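Local coordinates for Tlr1789 protein (Thermosynechococcus elongatus, PDB 2X8X) that probably takes part, as an Omp85-family outer-membrane protein, in protein targeting and outer-membrane assembly through the POTRA domains that make up this N-terminal part, at residues 111-114 with 115-118; 119-122 with 123-127. One frame throughout, in Å; residues are numbered along the deposited sequence.

Interaction 1 of 2, residues 111-114 with 115-118; sequences ELQA and GIEK
Gly-115 takes up the helical ladder on the second helix of a POTRA domain: its N donates to Glu-111 O at 2.9 Å, with an N-H...O angle of 162°. Ile-116 comes next, its N bonded to Leu-112 O, also at 2.9 Å. The first torsion of Ile-116 (chi1 -72°) lays CG1 beside the backbone N and against Leu-112 O, 3.3 Å away. With the chain extended beyond, Ile-116 CD1 comes to 4.5 Å from Leu-112 CG, a loose apolar contact one turn apart. Glu-117 N donates to Gln-113 O over 2.8 Å. The first torsion of Glu-117 (chi1 -69°) puts its CG 3.4 Å from that same oxygen, and a bend at chi2 then turns the carboxylate toward the end of Gln-113. Lys-118 closes the series, Lys-118 N reaching Ala-114 O at 3.0 Å, while its chain, folded at chi3 and chi4, returns over the Ala-114 carbonyl and ends with NZ 4.3 Å from Ala-114 CB. The helix is amphipathic here. Leu-112 and Ile-116 face inward onto Pro-137 of strand 132-139, Ile-116 touching Val-133 as well, and Leu-112 also meets Phe-99 of helix 92-99, whereas Gln-113, Ala-114 and Glu-117 lie on the exposed side.

Interaction 2 of 2, residues 119-122 with 123-127; sequences INTF and YRDNG
Ile-119 and Tyr-123, one turn apart, run side by side into the domain core, with Ile-119 CG2 3.5 Å from Tyr-123 CE2. This is the tight part of the contact. Phe-122, partly exposed, crosses the same tyrosine in an offset edge-to-face pair, its edge directed at the Tyr-123 face, with ring planes 62° apart and centroids separated by 5.7 Å. The Phe-122 ring swings out anti to its own N (chi1 164°), which brings it beside the Asn-126 amide. Phe-122 CD1 lies 3.2 Å from Asn-126 ND2. That amide and the Asn-126 backbone N both donate to Phe-122 O, each at 3.2 Å, from opposite faces of the carbonyl plane. Gly-127 then leaves the helix with positive phi, 94°, in a Schellman motif.

The solvent side is looser. The Arg-124 guanidinium lays one face over Asn-120 O and Thr-121 CA, and its NH2 makes only a weak hydrogen bond, 3.1 Å long, to Thr-121 OG1, which is also bonded to Glu-117 O. Thr-121 CG2 lies alongside the Asp-125 carboxylate, 3.4 Å from OD2.

Two polar atoms find partners in the domain: Tyr-123 OH with Glu-151 and Asn-120 OD1 with Val-133 N. The chemistry is consistent with a helix end held mainly by apolar packing and a doubly gripped carbonyl, its outer charged groups probably contributing less.

How the interactions relate
Helix 109-125 of the central POTRA domain, the middle of the three in this chain, carries both interactions in succession. Neither closes a long loop: each spans adjoining turns, and interaction 2 begins at the residue after interaction 1 ends, so they follow one another without nesting or crossing, their centres 13 Å apart. The continuous helical backbone carries across the boundary between them. The helix lies along the three-stranded sheet of its domain: side chains of both interactions reach strand 132-139 and helix 92-99, while residues 119-127 add strand 144-150. Past the helix end, Gly-127 bonds through its backbone to Gln-192, joining this domain to the next.

Interaction 1 of 2, residues 111-114 with 115-118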
ATOM      1  N   GLU A 111       6.288   7.701  -7.098  1.00 17.51           N
ATOM      2  CA  GLU A 111       6.194   8.603  -5.954  1.00 18.08           C
ATOM      3  C   GLU A 111       4.961   8.292  -5.047  1.00 15.47           C
ATOM      4  O   GLU A 111       5.064   8.331  -3.812  1.00 15.72           O
ATOM      5  CB  GLU A 111       6.071  10.050  -6.395  1.00 16.84           C
ATOM      6  CG  GLU A 111       7.277  10.531  -7.319  1.00 29.91           C
ATOM      7  CD  GLU A 111       7.106  12.021  -7.851  1.00 39.60           C
ATOM      8  OE1 GLU A 111       6.771  12.889  -7.007  1.00 43.88           O
ATOM      9  OE2 GLU A 111       7.321  12.330  -9.079  1.00 42.96           O
ATOM     10  N   LEU A 112       3.839   7.974  -5.641  1.00 15.84           N
ATOM     11  CA  LEU A 112       2.698   7.499  -4.857  1.00 14.99           C
ATOM     12  C   LEU A 112       3.025   6.295  -4.038  1.00 15.20           C
ATOM     13  O   LEU A 112       2.583   6.194  -2.890  1.00 18.78           O
ATOM     14  CB  LEU A 112       1.511   7.172  -5.740  1.00 16.82           C
ATOM     15  CG  LEU A 112       0.190   6.966  -4.950  1.00 18.22           C
ATOM     16  CD1 LEU A 112      -0.402   8.272  -4.494  1.00 22.17           C
ATOM     17  CD2 LEU A 112      -0.843   6.362  -5.928  1.00 22.09           C
ATOM     18  N   GLN A 113       3.727   5.319  -4.608  1.00 14.54           N
ATOM     19  CA  GLN A 113       4.141   4.141  -3.858  1.00 17.30           C
ATOM     20  C   GLN A 113       5.129   4.516  -2.727  1.00 17.69           C
ATOM     21  O   GLN A 113       5.086   3.953  -1.640  1.00 19.78           O
ATOM     22  CB  GLN A 113       4.820   3.139  -4.810  1.00 17.34           C
ATOM     23  CG  GLN A 113       5.115   1.779  -4.174  1.00 23.90           C
ATOM     24  CD  GLN A 113       3.848   1.159  -3.576  1.00 31.01           C
ATOM     25  OE1 GLN A 113       3.888   0.612  -2.496  1.00 31.67           O
ATOM     26  NE2 GLN A 113       2.707   1.333  -4.249  1.00 30.24           N
ATOM     27  N   ALA A 114       6.000   5.472  -2.952  1.00 17.42           N
ATOM     28  CA  ALA A 114       6.840   5.963  -1.838  1.00 17.83           C
ATOM     29  C   ALA A 114       5.961   6.570  -0.701  1.00 17.69           C
ATOM     30  O   ALA A 114       6.221   6.312   0.497  1.00 18.32           O
ATOM     31  CB  ALA A 114       7.875   6.986  -2.363  1.00 16.32           C
ATOM     32  N   GLY A 115       4.919   7.344  -1.038  1.00 15.53           N
ATOM     33  CA  GLY A 115       4.005   7.764   0.021  1.00 14.73           C
ATOM     34  C   GLY A 115       3.252   6.646   0.718  1.00 14.64           C
ATOM     35  O   GLY A 115       2.979   6.716   1.905  1.00 15.80           O
ATOM     36  N   ILE A 116       2.838   5.637  -0.030  1.00 15.80           N
ATOM     37  CA  ILE A 116       2.175   4.469   0.538  1.00 16.34           C
ATOM     38  C   ILE A 116       3.148   3.827   1.502  1.00 17.13           C
ATOM     39  O   ILE A 116       2.776   3.480   2.650  1.00 18.12           O
ATOM     40  CB  ILE A 116       1.730   3.472  -0.572  1.00 15.51           C
ATOM     41  CG1 ILE A 116       0.551   4.068  -1.338  1.00 13.96           C
ATOM     42  CG2 ILE A 116       1.378   2.129   0.043  1.00 15.08           C
ATOM     43  CD1 ILE A 116       0.137   3.204  -2.506  1.00 18.03           C
ATOM     44  N   GLU A 117       4.437   3.790   1.126  1.00 18.24           N
ATOM     45  CA  GLU A 117       5.447   3.252   2.060  1.00 18.92           C
ATOM     46  C   GLU A 117       5.613   4.104   3.334  1.00 18.12           C
ATOM     47  O   GLU A 117       5.863   3.561   4.407  1.00 17.86           O
ATOM     48  CB  GLU A 117       6.822   3.032   1.430  1.00 20.55           C
ATOM     49  CG  GLU A 117       6.858   1.900   0.403  1.00 32.51           C
ATOM     50  CD  GLU A 117       5.930   0.657   0.777  1.00 45.53           C
ATOM     51  OE1 GLU A 117       6.006   0.090   1.923  1.00 48.65           O
ATOM     52  OE2 GLU A 117       5.123   0.222  -0.108  1.00 47.70           O
ATOM     53  N   LYS A 118       5.460   5.417   3.218  1.00 16.86           N
ATOM     54  CA  LYS A 118       5.440   6.277   4.415  1.00 17.49           C
ATOM     55  C   LYS A 118       4.270   5.964   5.316  1.00 16.93           C
ATOM     56  O   LYS A 118       4.360   6.049   6.559  1.00 18.36           O
ATOM     57  CB  LYS A 118       5.384   7.749   3.982  1.00 16.08           C
ATOM     58  CG  LYS A 118       6.850   8.243   3.674  1.00 18.45           C
ATOM     59  CD  LYS A 118       6.807   9.722   3.262  1.00 25.74           C
ATOM     60  CE  LYS A 118       6.240   9.814   1.790  1.00 35.10           C
ATOM     61  NZ  LYS A 118       7.125  10.023   0.556  1.00 30.39           N
TER

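Interaction 2 of 2, residues 119-122 with 123-127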
ATOM      1  N   ILE A 119       3.133   5.646   4.722  1.00 17.13           N
ATOM      2  CA  ILE A 119       1.972   5.295   5.594  1.00 14.89           C
ATOM      3  C   ILE A 119       2.268   3.969   6.367  1.00 16.87           C
ATOM      4  O   ILE A 119       2.017   3.856   7.575  1.00 17.57           O
ATOM      5  CB  ILE A 119       0.696   5.184   4.752  1.00 14.24           C
ATOM      6  CG1 ILE A 119       0.195   6.552   4.312  1.00 13.83           C
ATOM      7  CG2 ILE A 119      -0.378   4.399   5.533  1.00 15.00           C
ATOM      8  CD1 ILE A 119      -0.934   6.376   3.179  1.00 12.73           C
ATOM      9  N   ASN A 120       2.771   2.970   5.670  1.00 17.46           N
ATOM     10  CA  ASN A 120       3.029   1.629   6.285  1.00 19.82           C
ATOM     11  C   ASN A 120       4.108   1.767   7.320  1.00 20.85           C
ATOM     12  O   ASN A 120       4.079   1.079   8.338  1.00 20.62           O
ATOM     13  CB  ASN A 120       3.455   0.615   5.224  1.00 19.25           C
ATOM     14  CG  ASN A 120       2.329   0.309   4.218  1.00 18.96           C
ATOM     15  OD1 ASN A 120       1.143   0.545   4.515  1.00 20.28           O
ATOM     16  ND2 ASN A 120       2.685  -0.231   3.040  1.00 16.42           N
ATOM     17  N   THR A 121       5.054   2.700   7.095  1.00 21.33           N
ATOM     18  CA  THR A 121       6.073   2.987   8.100  1.00 19.73           C
ATOM     19  C   THR A 121       5.465   3.702   9.302  1.00 21.13           C
ATOM     20  O   THR A 121       5.816   3.398  10.429  1.00 22.41           O
ATOM     21  CB  THR A 121       7.266   3.826   7.523  1.00 20.39           C
ATOM     22  OG1 THR A 121       7.852   3.090   6.455  1.00 16.73           O
ATOM     23  CG2 THR A 121       8.311   4.079   8.571  1.00 20.33           C
ATOM     24  N   PHE A 122       4.552   4.637   9.094  1.00 22.31           N
ATOM     25  CA  PHE A 122       3.844   5.215  10.227  1.00 23.43           C
ATOM     26  C   PHE A 122       3.183   4.118  11.100  1.00 24.66           C
ATOM     27  O   PHE A 122       3.404   4.085  12.320  1.00 24.63           O
ATOM     28  CB  PHE A 122       2.838   6.265   9.807  1.00 23.41           C
ATOM     29  CG  PHE A 122       1.834   6.615  10.893  1.00 27.02           C
ATOM     30  CD1 PHE A 122       2.134   7.621  11.838  1.00 30.05           C
ATOM     31  CD2 PHE A 122       0.609   5.928  10.980  1.00 24.81           C
ATOM     32  CE1 PHE A 122       1.205   7.962  12.866  1.00 29.29           C
ATOM     33  CE2 PHE A 122      -0.334   6.226  11.997  1.00 25.57           C
ATOM     34  CZ  PHE A 122      -0.041   7.252  12.951  1.00 30.88           C
ATOM     35  N   TYR A 123       2.453   3.191  10.503  1.00 23.57           N
ATOM     36  CA  TYR A 123       1.901   2.099  11.340  1.00 24.94           C
ATOM     37  C   TYR A 123       2.985   1.316  12.080  1.00 26.07           C
ATOM     38  O   TYR A 123       2.877   1.084  13.281  1.00 26.18           O
ATOM     39  CB  TYR A 123       1.109   1.115  10.475  1.00 22.17           C
ATOM     40  CG  TYR A 123      -0.192   1.744   9.937  1.00 19.98           C
ATOM     41  CD1 TYR A 123      -1.140   2.277  10.808  1.00 18.18           C
ATOM     42  CD2 TYR A 123      -0.500   1.752   8.559  1.00 17.12           C
ATOM     43  CE1 TYR A 123      -2.371   2.869  10.318  1.00 14.92           C
ATOM     44  CE2 TYR A 123      -1.748   2.340   8.071  1.00 16.45           C
ATOM     45  CZ  TYR A 123      -2.647   2.881   8.951  1.00 18.55           C
ATOM     46  OH  TYR A 123      -3.854   3.452   8.547  1.00 20.14           O
ATOM     47  N   ARG A 124       3.988   0.871  11.354  1.00 26.38           N
ATOM     48  CA  ARG A 124       4.962  -0.058  11.910  1.00 30.56           C
ATOM     49  C   ARG A 124       5.777   0.572  12.995  1.00 30.47           C
ATOM     50  O   ARG A 124       6.057  -0.070  13.968  1.00 31.11           O
ATOM     51  CB  ARG A 124       5.901  -0.544  10.812  1.00 31.62           C
ATOM     52  CG  ARG A 124       6.410  -1.974  10.948  1.00 37.30           C
ATOM     53  CD  ARG A 124       7.121  -2.384   9.623  1.00 43.38           C
ATOM     54  NE  ARG A 124       7.969  -1.282   9.155  1.00 45.39           N
ATOM     55  CZ  ARG A 124       7.835  -0.618   7.993  1.00 47.54           C
ATOM     56  NH1 ARG A 124       6.900  -0.951   7.060  1.00 43.23           N
ATOM     57  NH2 ARG A 124       8.686   0.385   7.768  1.00 43.03           N
ATOM     58  N   ASP A 125       6.143   1.833  12.833  1.00 31.51           N
ATOM     59  CA  ASP A 125       7.015   2.507  13.803  1.00 31.57           C
ATOM     60  C   ASP A 125       6.250   2.900  15.071  1.00 31.06           C
ATOM     61  O   ASP A 125       6.851   3.031  16.122  1.00 31.48           O
ATOM     62  CB  ASP A 125       7.688   3.771  13.201  1.00 31.95           C
ATOM     63  CG  ASP A 125       8.860   3.439  12.224  1.00 33.67           C
ATOM     64  OD1 ASP A 125       9.154   2.221  11.937  1.00 32.39           O
ATOM     65  OD2 ASP A 125       9.459   4.431  11.723  1.00 34.46           O
ATOM     66  N   ASN A 126       4.947   3.103  14.966  1.00 30.20           N
ATOM     67  CA  ASN A 126       4.124   3.474  16.106  1.00 29.28           C
ATOM     68  C   ASN A 126       3.562   2.243  16.833  1.00 28.56           C
ATOM     69  O   ASN A 126       2.832   2.365  17.831  1.00 28.44           O
ATOM     70  CB  ASN A 126       3.034   4.429  15.658  1.00 29.40           C
ATOM     71  CG  ASN A 126       3.519   5.883  15.616  1.00 32.38           C
ATOM     72  OD1 ASN A 126       3.839   6.446  16.647  1.00 33.63           O
ATOM     73  ND2 ASN A 126       3.581   6.492  14.426  1.00 29.29           N
ATOM     74  N   GLY A 127       3.934   1.055  16.359  1.00 26.76           N
ATOM     75  CA  GLY A 127       3.565  -0.206  17.024  1.00 25.26           C
ATOM     76  C   GLY A 127       2.279  -0.870  16.494  1.00 24.00           C
ATOM     77  O   GLY A 127       1.873  -1.918  16.999  1.00 22.75           O
TER